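Local coordinates for coat protein (Leviviridae sp., PDB 6YFR) that forms the protein shell of a single-stranded RNA bacteriophage, many copies packing together into a virus-like particle, at residues 5-10 and 16-21; 20-25 and 31-36; 25-30 and 68-73; 37-42 and 48-53. One frame throughout, in Å; residues are numbered along the deposited sequence.

Contact 1 (5-10 and 16-21); sequences VTQYSP and GKSTWN
Q7 lies alongside W20 on one face of an antiparallel hairpin, both side chains running the same way. From the backbone outward, Q7 CB meets the indole at CD1, 3.8 Å away. CG then sits over the five-membered ring, 4.3 Å from its centroid and 21° off the normal, a CH-pi contact. Beyond it CD approaches NE1, and OE1 ends above the rim of the benzo ring, 3.3 Å from W20 CZ2. The amide is turned only 26° from the indole, so it follows the ring surface. CG stands anti to the backbone N (chi1 -168°) and the chain bends at chi2, which carries the tip along the ring toward S18.

On the other face the N21 amide lies over the Y8 ring, ND2 being 3.4 Å from Y8 CG, while T19 OG1 comes to the ring edge near its plane. Between these faces the strands exchange T6 N to N21 O and N21 N to T6 O, then slip by one residue. Y8 N (2.9 Å) and S9 N (3.1 Å) both donate to T19 O, the signature of a classic beta bulge, and T19 N returns to S9 O at 3.0 Å. F104 of a second subunit meets W20 edge-to-face. The chemistry is thus mixed: amide-bearing side chains lie over both rings, and the T19 carbonyl takes two N-H groups where the partner strand turns its corner at Y8.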
loop_
_atom_site.group_PDB
_atom_site.type_symbol
_atom_site.label_atom_id
_atom_site.label_comp_id
_atom_site.label_asym_id
_atom_site.label_seq_id
_atom_site.Cartn_x
_atom_site.Cartn_y
_atom_site.Cartn_z
ATOM N N VAL A 5 32.186 -77.579 -1.996
ATOM C CA VAL A 5 32.475 -76.286 -1.392
ATOM C C VAL A 5 33.722 -76.376 -0.525
ATOM O O VAL A 5 34.060 -77.434 0.013
ATOM C CB VAL A 5 31.286 -75.761 -0.553
ATOM C CG1 VAL A 5 30.077 -75.502 -1.436
ATOM C CG2 VAL A 5 30.940 -76.753 0.547
ATOM N N THR A 6 34.413 -75.246 -0.406
ATOM C CA THR A 6 35.463 -75.059 0.588
ATOM C C THR A 6 35.206 -73.759 1.329
ATOM O O THR A 6 34.763 -72.774 0.730
ATOM C CB THR A 6 36.865 -75.016 -0.040
ATOM O OG1 THR A 6 36.877 -74.068 -1.117
ATOM C CG2 THR A 6 37.273 -76.393 -0.551
ATOM N N GLN A 7 35.476 -73.762 2.631
ATOM C CA GLN A 7 35.195 -72.590 3.446
ATOM C C GLN A 7 36.147 -71.458 3.081
ATOM O O GLN A 7 37.363 -71.582 3.252
ATOM C CB GLN A 7 35.311 -72.934 4.925
ATOM C CG GLN A 7 34.753 -71.856 5.829
ATOM C CD GLN A 7 34.152 -72.425 7.092
ATOM O OE1 GLN A 7 32.994 -72.160 7.412
ATOM N NE2 GLN A 7 34.938 -73.212 7.824
ATOM N N TYR A 8 35.585 -70.355 2.585
ATOM C CA TYR A 8 36.336 -69.168 2.190
ATOM C C TYR A 8 36.516 -68.197 3.356
ATOM O O TYR A 8 37.649 -67.885 3.735
ATOM C CB TYR A 8 35.634 -68.494 1.003
ATOM C CG TYR A 8 36.121 -67.108 0.631
ATOM C CD1 TYR A 8 37.414 -66.897 0.165
ATOM C CD2 TYR A 8 35.264 -66.014 0.712
ATOM C CE1 TYR A 8 37.848 -65.622 -0.186
ATOM C CE2 TYR A 8 35.683 -64.744 0.365
ATOM C CZ TYR A 8 36.974 -64.551 -0.085
ATOM O OH TYR A 8 37.382 -63.283 -0.429
ATOM N N SER A 9 35.419 -67.723 3.945
ATOM C CA SER A 9 35.500 -66.899 5.148
ATOM C C SER A 9 34.992 -67.688 6.344
ATOM O O SER A 9 33.783 -67.953 6.436
ATOM C CB SER A 9 34.698 -65.608 4.988
ATOM O OG SER A 9 34.705 -64.862 6.198
ATOM N N PRO A 10 35.854 -68.066 7.281
ATOM C CA PRO A 10 35.446 -68.978 8.348
ATOM C C PRO A 10 34.664 -68.247 9.421
ATOM O O PRO A 10 34.679 -67.005 9.477
ATOM C CB PRO A 10 36.785 -69.494 8.888
ATOM C CG PRO A 10 37.700 -68.326 8.701
ATOM C CD PRO A 10 37.252 -67.633 7.433
ATOM N N GLY A 16 27.025 -63.366 13.085
ATOM C CA GLY A 16 27.727 -62.861 11.925
ATOM C C GLY A 16 27.486 -63.688 10.681
ATOM O O GLY A 16 26.395 -64.243 10.498
ATOM N N LYS A 17 28.511 -63.799 9.833
ATOM C CA LYS A 17 28.420 -64.495 8.557
ATOM C C LYS A 17 29.599 -65.440 8.384
ATOM O O LYS A 17 30.716 -65.143 8.819
ATOM C CB LYS A 17 28.391 -63.516 7.370
ATOM C CG LYS A 17 27.099 -62.730 7.212
ATOM C CD LYS A 17 27.036 -62.039 5.851
ATOM C CE LYS A 17 28.209 -61.088 5.644
ATOM N NZ LYS A 17 28.108 -60.332 4.362
ATOM N N SER A 18 29.338 -66.573 7.740
ATOM C CA SER A 18 30.363 -67.503 7.295
ATOM C C SER A 18 30.068 -67.849 5.842
ATOM O O SER A 18 28.902 -67.991 5.466
ATOM C CB SER A 18 30.386 -68.765 8.162
ATOM O OG SER A 18 31.154 -69.790 7.560
ATOM N N THR A 19 31.111 -67.961 5.016
ATOM C CA THR A 19 30.911 -68.193 3.590
ATOM C C THR A 19 31.773 -69.343 3.090
ATOM O O THR A 19 32.945 -69.469 3.458
ATOM C CB THR A 19 31.213 -66.936 2.754
ATOM O OG1 THR A 19 32.598 -66.599 2.869
ATOM C CG2 THR A 19 30.365 -65.758 3.214
ATOM N N TRP A 20 31.168 -70.174 2.245
ATOM C CA TRP A 20 31.839 -71.216 1.485
ATOM C C TRP A 20 31.784 -70.862 0.005
ATOM O O TRP A 20 30.776 -70.331 -0.478
ATOM C CB TRP A 20 31.172 -72.577 1.687
ATOM C CG TRP A 20 31.177 -73.087 3.086
ATOM C CD1 TRP A 20 31.983 -74.061 3.597
ATOM C CD2 TRP A 20 30.324 -72.668 4.158
ATOM N NE1 TRP A 20 31.691 -74.272 4.922
ATOM C CE2 TRP A 20 30.675 -73.430 5.291
ATOM C CE3 TRP A 20 29.303 -71.722 4.272
ATOM C CZ2 TRP A 20 30.042 -73.273 6.519
ATOM C CZ3 TRP A 20 28.674 -71.570 5.496
ATOM C CH2 TRP A 20 29.046 -72.341 6.602
ATOM N N ASN A 21 32.860 -71.167 -0.711
ATOM C CA ASN A 21 32.906 -71.010 -2.157
ATOM C C ASN A 21 32.739 -72.365 -2.829
ATOM O O ASN A 21 33.265 -73.378 -2.350
ATOM C CB ASN A 21 34.222 -70.370 -2.612
ATOM C CG ASN A 21 34.292 -68.887 -2.308
ATOM O OD1 ASN A 21 33.306 -68.273 -1.901
ATOM N ND2 ASN A 21 35.466 -68.300 -2.517
#

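Contact 2 (20-25 and 31-36); sequences WNVTGS and LVPQVV
N21 and Q34 form a non-hydrogen-bonded antiparallel pair whose side chains run alongside each other in the same direction, with amide planes 22° apart. Q34 NE2 donates to N21 OD1 at 3.3 Å, a long bond with a bent N-H approach (140°) whose acceptor lies out of the Q34 amide plane. The Q34 chain is extended beyond CG, and CG itself rests 3.4 Å from N21 OD1, so the two amides are neighbours along their length, joined by this one bent bond.

V32 meets N21 at about a right angle, its CG1 3.9 Å from N21 CB. V22 and P33 are also crossed nearly perpendicularly: V22 CG2 lies 3.6 Å from P33 CB. P33 has no N-H to give, but its carbonyl takes V22 N at 2.9 Å in a nearly straight bond. The far edge of the proline ring is met by S25, whose OG is 3.4 Å from P33 CD and also lies close to N27 OD1. At the other end W20 and V35 exchange backbone bonds in both directions, and V35 O also reaches the indole edge in plane, 3.2 Å from W20 CE3.

This is the hairpin of strands 16-22 and 34-41, in the middle of the sheet: strand 5-9 flanks it beyond W20 and N21, strand 47-59 beyond V35, and F104, on helix 90-107 of a second subunit, packs against W20 and V35.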
loop_
_atom_site.group_PDB
_atom_site.type_symbol
_atom_site.label_atom_id
_atom_site.label_comp_id
_atom_site.label_asym_id
_atom_site.label_seq_id
_atom_site.Cartn_x
_atom_site.Cartn_y
_atom_site.Cartn_z
ATOM N N TRP A 20 31.168 -70.174 2.245
ATOM C CA TRP A 20 31.839 -71.216 1.485
ATOM C C TRP A 20 31.784 -70.862 0.005
ATOM O O TRP A 20 30.776 -70.331 -0.478
ATOM C CB TRP A 20 31.172 -72.577 1.687
ATOM C CG TRP A 20 31.177 -73.087 3.086
ATOM C CD1 TRP A 20 31.983 -74.061 3.597
ATOM C CD2 TRP A 20 30.324 -72.668 4.158
ATOM N NE1 TRP A 20 31.691 -74.272 4.922
ATOM C CE2 TRP A 20 30.675 -73.430 5.291
ATOM C CE3 TRP A 20 29.303 -71.722 4.272
ATOM C CZ2 TRP A 20 30.042 -73.273 6.519
ATOM C CZ3 TRP A 20 28.674 -71.570 5.496
ATOM C CH2 TRP A 20 29.046 -72.341 6.602
ATOM N N ASN A 21 32.860 -71.167 -0.711
ATOM C CA ASN A 21 32.906 -71.010 -2.157
ATOM C C ASN A 21 32.739 -72.365 -2.829
ATOM O O ASN A 21 33.265 -73.378 -2.350
ATOM C CB ASN A 21 34.222 -70.370 -2.612
ATOM C CG ASN A 21 34.292 -68.887 -2.308
ATOM O OD1 ASN A 21 33.306 -68.273 -1.901
ATOM N ND2 ASN A 21 35.466 -68.300 -2.517
ATOM N N VAL A 22 32.003 -72.372 -3.937
ATOM C CA VAL A 22 31.851 -73.567 -4.760
ATOM C C VAL A 22 33.118 -73.760 -5.579
ATOM O O VAL A 22 33.533 -72.865 -6.324
ATOM C CB VAL A 22 30.621 -73.448 -5.671
ATOM C CG1 VAL A 22 30.596 -74.588 -6.673
ATOM C CG2 VAL A 22 29.357 -73.423 -4.847
ATOM N N THR A 23 33.734 -74.928 -5.450
ATOM C CA THR A 23 35.001 -75.190 -6.117
ATOM C C THR A 23 34.771 -75.648 -7.553
ATOM O O THR A 23 33.723 -76.203 -7.891
ATOM C CB THR A 23 35.802 -76.250 -5.360
ATOM O OG1 THR A 23 35.013 -77.441 -5.238
ATOM C CG2 THR A 23 36.204 -75.747 -3.962
ATOM N N GLY A 24 35.765 -75.394 -8.401
ATOM C CA GLY A 24 35.720 -75.823 -9.785
ATOM C C GLY A 24 34.876 -74.970 -10.700
ATOM O O GLY A 24 34.510 -75.424 -11.789
ATOM N N SER A 25 34.549 -73.749 -10.296
ATOM C CA SER A 25 33.725 -72.891 -11.131
ATOM C C SER A 25 34.558 -72.283 -12.252
ATOM O O SER A 25 35.762 -72.049 -12.107
ATOM C CB SER A 25 33.076 -71.787 -10.299
ATOM O OG SER A 25 32.122 -71.075 -11.066
ATOM N N LEU A 31 32.333 -63.817 -9.378
ATOM C CA LEU A 31 31.078 -64.507 -9.639
ATOM C C LEU A 31 31.133 -65.980 -9.248
ATOM O O LEU A 31 30.338 -66.783 -9.751
ATOM C CB LEU A 31 30.699 -64.357 -11.111
ATOM C CG LEU A 31 30.396 -62.917 -11.522
ATOM C CD1 LEU A 31 30.291 -62.794 -13.030
ATOM C CD2 LEU A 31 29.116 -62.444 -10.855
ATOM N N VAL A 32 32.053 -66.351 -8.365
ATOM C CA VAL A 32 32.095 -67.733 -7.874
ATOM C C VAL A 32 30.838 -68.006 -7.052
ATOM O O VAL A 32 30.494 -67.199 -6.172
ATOM C CB VAL A 32 33.362 -67.968 -7.044
ATOM C CG1 VAL A 32 33.208 -69.199 -6.170
ATOM C CG2 VAL A 32 34.571 -68.122 -7.956
ATOM N N PRO A 33 30.121 -69.098 -7.310
ATOM C CA PRO A 33 28.933 -69.407 -6.503
ATOM C C PRO A 33 29.291 -69.527 -5.032
ATOM O O PRO A 33 30.342 -70.062 -4.674
ATOM C CB PRO A 33 28.452 -70.744 -7.078
ATOM C CG PRO A 33 29.020 -70.795 -8.457
ATOM C CD PRO A 33 30.335 -70.079 -8.385
ATOM N N GLN A 34 28.403 -69.023 -4.176
ATOM C CA GLN A 34 28.678 -68.946 -2.749
ATOM C C GLN A 34 27.534 -69.526 -1.932
ATOM O O GLN A 34 26.372 -69.524 -2.355
ATOM C CB GLN A 34 28.923 -67.499 -2.305
ATOM C CG GLN A 34 30.287 -66.955 -2.671
ATOM C CD GLN A 34 30.586 -65.647 -1.969
ATOM O OE1 GLN A 34 29.673 -64.919 -1.577
ATOM N NE2 GLN A 34 31.868 -65.345 -1.797
ATOM N N VAL A 35 27.887 -70.022 -0.747
ATOM C CA VAL A 35 26.929 -70.397 0.286
ATOM C C VAL A 35 27.262 -69.593 1.536
ATOM O O VAL A 35 28.406 -69.607 2.001
ATOM C CB VAL A 35 26.962 -71.906 0.586
ATOM C CG1 VAL A 35 25.840 -72.274 1.545
ATOM C CG2 VAL A 35 26.861 -72.713 -0.697
ATOM N N VAL A 36 26.273 -68.894 2.077
ATOM C CA VAL A 36 26.470 -67.987 3.201
ATOM C C VAL A 36 25.545 -68.417 4.330
ATOM O O VAL A 36 24.328 -68.517 4.135
ATOM C CB VAL A 36 26.202 -66.528 2.804
ATOM C CG1 VAL A 36 26.467 -65.600 3.977
ATOM C CG2 VAL A 36 27.051 -66.141 1.605
#

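Contact 3 (25-30 and 68-73); sequences STNPPG and TEWDTI
N27 and W70 hold the closest backbone approach between the loop 25-30 and the start of strand 70-82, yet their CA atoms are 10.1 Å apart, too far for main-chain pairing, so the link is made by side chains. The contact is small, burying 103 Å² in all, and it is carried by the indole reaching toward the loop. W70 CG stands anti to its carbonyl carbon (chi1 -74°), and the ring extends with its benzo end leading.

There W70 CH2 lies 3.4 Å from N27 CB, and CZ3 of the same ring is 3.7 Å from that CB. N27 ND2 comes within 3.8 Å of W70 CZ3, but the amide plane is inclined 53° to the ring, so the two groups are not stacked. P28 arrives from the direction opposite to the indole, its CD 4.2 Å from W70 CZ2. The touch is therefore apolar in kind, with the asparagine using its methylene more than its amide. N27 OD1 faces back into its own loop, toward S25 OG.

Further apolar neighbours, L31 from the same connection and P59 from strand 47-59, also pack on W70. P28 and P29 also meet Q83 of a third subunit. The geometry is that of a proline-rich connection between two strands touching the benzo end of a tryptophan on the outermost strand within this chain, a surface packing detail of the five-stranded antiparallel sheet that forms the body of this coat protein.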
loop_
_atom_site.group_PDB
_atom_site.type_symbol
_atom_site.label_atom_id
_atom_site.label_comp_id
_atom_site.label_asym_id
_atom_site.label_seq_id
_atom_site.Cartn_x
_atom_site.Cartn_y
_atom_site.Cartn_z
ATOM N N SER A 25 34.549 -73.749 -10.296
ATOM C CA SER A 25 33.725 -72.891 -11.131
ATOM C C SER A 25 34.558 -72.283 -12.252
ATOM O O SER A 25 35.762 -72.049 -12.107
ATOM C CB SER A 25 33.076 -71.787 -10.299
ATOM O OG SER A 25 32.122 -71.075 -11.066
ATOM N N THR A 26 33.904 -72.032 -13.384
ATOM C CA THR A 26 34.584 -71.493 -14.553
ATOM C C THR A 26 34.435 -69.985 -14.697
ATOM O O THR A 26 35.224 -69.369 -15.423
ATOM C CB THR A 26 34.068 -72.167 -15.831
ATOM O OG1 THR A 26 34.783 -71.655 -16.961
ATOM C CG2 THR A 26 32.579 -71.901 -16.017
ATOM N N ASN A 27 33.454 -69.381 -14.033
ATOM C CA ASN A 27 33.216 -67.955 -14.162
ATOM C C ASN A 27 34.263 -67.176 -13.367
ATOM O O ASN A 27 34.982 -67.750 -12.543
ATOM C CB ASN A 27 31.793 -67.626 -13.713
ATOM C CG ASN A 27 31.345 -68.442 -12.526
ATOM O OD1 ASN A 27 32.148 -68.822 -11.674
ATOM N ND2 ASN A 27 30.048 -68.713 -12.460
ATOM N N PRO A 28 34.401 -65.872 -13.620
ATOM C CA PRO A 28 35.423 -65.074 -12.915
ATOM C C PRO A 28 35.244 -65.145 -11.409
ATOM O O PRO A 28 34.149 -65.466 -10.920
ATOM C CB PRO A 28 35.185 -63.648 -13.444
ATOM C CG PRO A 28 33.833 -63.684 -14.091
ATOM C CD PRO A 28 33.697 -65.063 -14.631
ATOM N N PRO A 29 36.297 -64.846 -10.637
ATOM C CA PRO A 29 36.229 -65.092 -9.185
ATOM C C PRO A 29 35.129 -64.319 -8.479
ATOM O O PRO A 29 34.458 -64.875 -7.600
ATOM C CB PRO A 29 37.624 -64.674 -8.695
ATOM C CG PRO A 29 38.135 -63.746 -9.744
ATOM C CD PRO A 29 37.591 -64.270 -11.038
ATOM N N GLY A 30 34.915 -63.054 -8.844
ATOM C CA GLY A 30 33.844 -62.282 -8.236
ATOM C C GLY A 30 32.469 -62.882 -8.436
ATOM O O GLY A 30 31.527 -62.505 -7.732
ATOM N N THR A 68 25.697 -61.059 -23.065
ATOM C CA THR A 68 25.682 -62.023 -21.974
ATOM C C THR A 68 25.531 -61.310 -20.638
ATOM O O THR A 68 26.410 -60.546 -20.228
ATOM C CB THR A 68 26.963 -62.856 -21.989
ATOM O OG1 THR A 68 27.007 -63.652 -23.181
ATOM C CG2 THR A 68 27.034 -63.762 -20.771
ATOM N N GLU A 69 24.411 -61.551 -19.966
ATOM C CA GLU A 69 24.176 -61.059 -18.619
ATOM C C GLU A 69 24.403 -62.186 -17.621
ATOM O O GLU A 69 24.625 -63.343 -17.989
ATOM C CB GLU A 69 22.760 -60.491 -18.485
ATOM C CG GLU A 69 22.493 -59.292 -19.377
ATOM C CD GLU A 69 21.097 -58.728 -19.202
ATOM O OE1 GLU A 69 20.258 -59.401 -18.566
ATOM O OE2 GLU A 69 20.844 -57.610 -19.697
ATOM N N TRP A 70 24.346 -61.836 -16.341
ATOM C CA TRP A 70 24.578 -62.792 -15.264
ATOM C C TRP A 70 23.319 -62.885 -14.412
ATOM O O TRP A 70 23.014 -61.972 -13.639
ATOM C CB TRP A 70 25.788 -62.388 -14.436
ATOM C CG TRP A 70 27.058 -62.636 -15.159
ATOM C CD1 TRP A 70 27.727 -61.761 -15.955
ATOM C CD2 TRP A 70 27.805 -63.854 -15.177
ATOM N NE1 TRP A 70 28.858 -62.354 -16.463
ATOM C CE2 TRP A 70 28.927 -63.642 -16.002
ATOM C CE3 TRP A 70 27.640 -65.103 -14.571
ATOM C CZ2 TRP A 70 29.882 -64.630 -16.231
ATOM C CZ3 TRP A 70 28.587 -66.085 -14.804
ATOM C CH2 TRP A 70 29.691 -65.842 -15.630
ATOM N N ASP A 71 22.587 -63.982 -14.570
ATOM C CA ASP A 71 21.455 -64.252 -13.706
ATOM C C ASP A 71 21.941 -64.933 -12.431
ATOM O O ASP A 71 23.041 -65.493 -12.374
ATOM C CB ASP A 71 20.428 -65.131 -14.422
ATOM C CG ASP A 71 20.022 -64.570 -15.774
ATOM O OD1 ASP A 71 19.757 -63.353 -15.863
ATOM O OD2 ASP A 71 19.972 -65.352 -16.749
ATOM N N THR A 72 21.111 -64.874 -11.398
ATOM C CA THR A 72 21.432 -65.469 -10.109
ATOM C C THR A 72 20.333 -66.448 -9.728
ATOM O O THR A 72 19.163 -66.062 -9.624
ATOM C CB THR A 72 21.591 -64.399 -9.028
ATOM O OG1 THR A 72 22.627 -63.486 -9.408
ATOM C CG2 THR A 72 21.949 -65.040 -7.701
ATOM N N ILE A 73 20.707 -67.710 -9.543
ATOM C CA ILE A 73 19.830 -68.694 -8.918
ATOM C C ILE A 73 20.006 -68.548 -7.410
ATOM O O ILE A 73 21.088 -68.809 -6.873
ATOM C CB ILE A 73 20.152 -70.116 -9.387
ATOM C CG1 ILE A 73 20.132 -70.180 -10.916
ATOM C CG2 ILE A 73 19.157 -71.100 -8.809
ATOM C CD1 ILE A 73 20.510 -71.532 -11.475
#

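Contact 4 (37-42 and 48-53); sequences QTESIN and IMSKIS
The hairpin of strands 34-41 and 47-59 gives this contact its regular antiparallel pairing, in which Q37 faces I52, E39 faces S50 and I41 faces I48 on one face while T38 with K51 and S40 with M49 occupy the other. The short axes run at 168°, close to ideal antiparallel. T38 and K51 bond in both directions, N to O and O to N at 2.9 Å each, and S40 and M49 do the same.

The polar centre is E39. Its chain bends at chi2, turning the carboxylate back over S50, whose OG sits beside OE1 at a modelled distance too short to be taken literally. OE2 receives Q37 NE2 at 3.0 Å along its anti lone pair, with the oxygen in the amide plane and an N-H angle of 165°. A second subunit completes the network: its R108 bonds Q37 OE1, its S111 bonds Q37 NE2, and the carbonyl of its I112 receives S50 OG. Bonds at both OE1 and NE2 thus fix the rotation of the Q37 amide. Carbon contacts flank this network: I52 CD1 lies 3.6 Å from the aliphatic Q37 CG, and I41 CG2 rests 3.8 Å from I48 CG1.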
loop_
_atom_site.group_PDB
_atom_site.type_symbol
_atom_site.label_atom_id
_atom_site.label_comp_id
_atom_site.label_asym_id
_atom_site.label_seq_id
_atom_site.Cartn_x
_atom_site.Cartn_y
_atom_site.Cartn_z
ATOM N N GLN A 37 26.116 -68.671 5.503
ATOM C CA GLN A 37 25.338 -68.881 6.717
ATOM C C GLN A 37 25.406 -67.628 7.578
ATOM O O GLN A 37 26.491 -67.088 7.817
ATOM C CB GLN A 37 25.837 -70.087 7.516
ATOM C CG GLN A 37 25.053 -70.296 8.804
ATOM C CD GLN A 37 25.632 -71.377 9.696
ATOM O OE1 GLN A 37 26.593 -72.059 9.333
ATOM N NE2 GLN A 37 25.044 -71.539 10.880
ATOM N N THR A 38 24.249 -67.177 8.047
ATOM C CA THR A 38 24.120 -65.953 8.825
ATOM C C THR A 38 23.439 -66.274 10.147
ATOM O O THR A 38 22.460 -67.024 10.177
ATOM C CB THR A 38 23.312 -64.901 8.057
ATOM O OG1 THR A 38 24.072 -64.448 6.931
ATOM C CG2 THR A 38 22.965 -63.718 8.945
ATOM N N GLU A 39 23.965 -65.724 11.239
ATOM C CA GLU A 39 23.321 -65.819 12.547
ATOM C C GLU A 39 23.210 -64.409 13.110
ATOM O O GLU A 39 24.213 -63.825 13.533
ATOM C CB GLU A 39 24.102 -66.734 13.490
ATOM C CG GLU A 39 24.233 -68.166 12.999
ATOM C CD GLU A 39 22.898 -68.885 12.897
ATOM O OE1 GLU A 39 21.929 -68.458 13.559
ATOM O OE2 GLU A 39 22.820 -69.886 12.154
ATOM N N SER A 40 21.998 -63.856 13.113
ATOM C CA SER A 40 21.825 -62.451 13.460
ATOM C C SER A 40 20.759 -62.273 14.532
ATOM O O SER A 40 19.792 -63.031 14.601
ATOM C CB SER A 40 21.467 -61.622 12.219
ATOM O OG SER A 40 20.422 -62.233 11.477
ATOM N N ILE A 41 20.942 -61.256 15.378
ATOM C CA ILE A 41 19.985 -60.977 16.444
ATOM C C ILE A 41 18.995 -59.928 15.972
ATOM O O ILE A 41 19.319 -59.036 15.179
ATOM C CB ILE A 41 20.685 -60.527 17.743
ATOM C CG1 ILE A 41 21.676 -59.392 17.465
ATOM C CG2 ILE A 41 21.355 -61.702 18.433
ATOM C CD1 ILE A 41 22.287 -58.800 18.718
ATOM N N ASN A 42 17.767 -60.048 16.464
ATOM C CA ASN A 42 16.743 -59.063 16.180
ATOM C C ASN A 42 17.042 -57.766 16.929
ATOM O O ASN A 42 17.859 -57.724 17.854
ATOM C CB ASN A 42 15.367 -59.607 16.568
ATOM C CG ASN A 42 14.233 -58.792 15.983
ATOM O OD1 ASN A 42 14.440 -57.991 15.071
ATOM N ND2 ASN A 42 13.028 -58.991 16.503
ATOM N N ILE A 48 16.757 -64.906 17.290
ATOM C CA ILE A 48 17.968 -65.069 16.494
ATOM C C ILE A 48 17.554 -65.713 15.180
ATOM O O ILE A 48 16.891 -66.755 15.171
ATOM C CB ILE A 48 19.038 -65.908 17.206
ATOM C CG1 ILE A 48 19.624 -65.125 18.379
ATOM C CG2 ILE A 48 20.154 -66.268 16.240
ATOM C CD1 ILE A 48 20.765 -65.838 19.071
ATOM N N MET A 49 17.920 -65.078 14.077
ATOM C CA MET A 49 17.649 -65.605 12.749
ATOM C C MET A 49 18.847 -66.429 12.298
ATOM O O MET A 49 19.979 -65.920 12.259
ATOM C CB MET A 49 17.367 -64.474 11.762
ATOM C CG MET A 49 16.100 -63.693 12.061
ATOM S SD MET A 49 14.621 -64.697 11.842
ATOM C CE MET A 49 14.777 -65.143 10.115
ATOM N N SER A 50 18.599 -67.705 11.991
ATOM C CA SER A 50 19.576 -68.579 11.355
ATOM C C SER A 50 19.226 -68.672 9.877
ATOM O O SER A 50 18.128 -69.116 9.529
ATOM C CB SER A 50 19.574 -69.971 11.989
ATOM O OG SER A 50 19.936 -69.926 13.357
ATOM N N LYS A 51 20.148 -68.256 9.012
ATOM C CA LYS A 51 19.896 -68.210 7.581
ATOM C C LYS A 51 20.973 -68.967 6.816
ATOM O O LYS A 51 22.150 -68.959 7.189
ATOM C CB LYS A 51 19.839 -66.762 7.075
ATOM C CG LYS A 51 18.700 -65.929 7.644
ATOM C CD LYS A 51 18.756 -64.504 7.102
ATOM C CE LYS A 51 17.645 -63.645 7.684
ATOM N NZ LYS A 51 17.701 -62.244 7.182
ATOM N N ILE A 52 20.551 -69.618 5.734
ATOM C CA ILE A 52 21.454 -70.193 4.743
ATOM C C ILE A 52 21.045 -69.655 3.379
ATOM O O ILE A 52 19.855 -69.630 3.047
ATOM C CB ILE A 52 21.426 -71.734 4.745
ATOM C CG1 ILE A 52 21.727 -72.295 6.135
ATOM C CG2 ILE A 52 22.426 -72.287 3.737
ATOM C CD1 ILE A 52 23.198 -72.353 6.458
ATOM N N SER A 53 22.026 -69.233 2.587
ATOM C CA SER A 53 21.767 -68.631 1.288
ATOM C C SER A 53 22.727 -69.208 0.263
ATOM O O SER A 53 23.942 -69.209 0.477
ATOM C CB SER A 53 21.913 -67.109 1.352
ATOM O OG SER A 53 21.017 -66.555 2.302
#

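How the contacts relate
From the N terminus, contact 1 closes the short loop between strands 5-9 and 16-22. Contact 2 begins on the residues where contact 1 ends, sharing W20 and N21, and closes the next connection, to strand 34-41. Contact 3 starts inside that connection and crosses contact 2, since its partner segment 68-73 lies far beyond it. Contact 4 falls wholly within the span of contact 3 and closes the turn between strands 34-41 and 47-59. Contacts 1, 2 and 4 thus join successive neighbours of a single antiparallel sheet, with S18 O near Q37 N and V36 N near S53 O bridging them, whereas contact 3 ties a loop to the outermost strand 70-82.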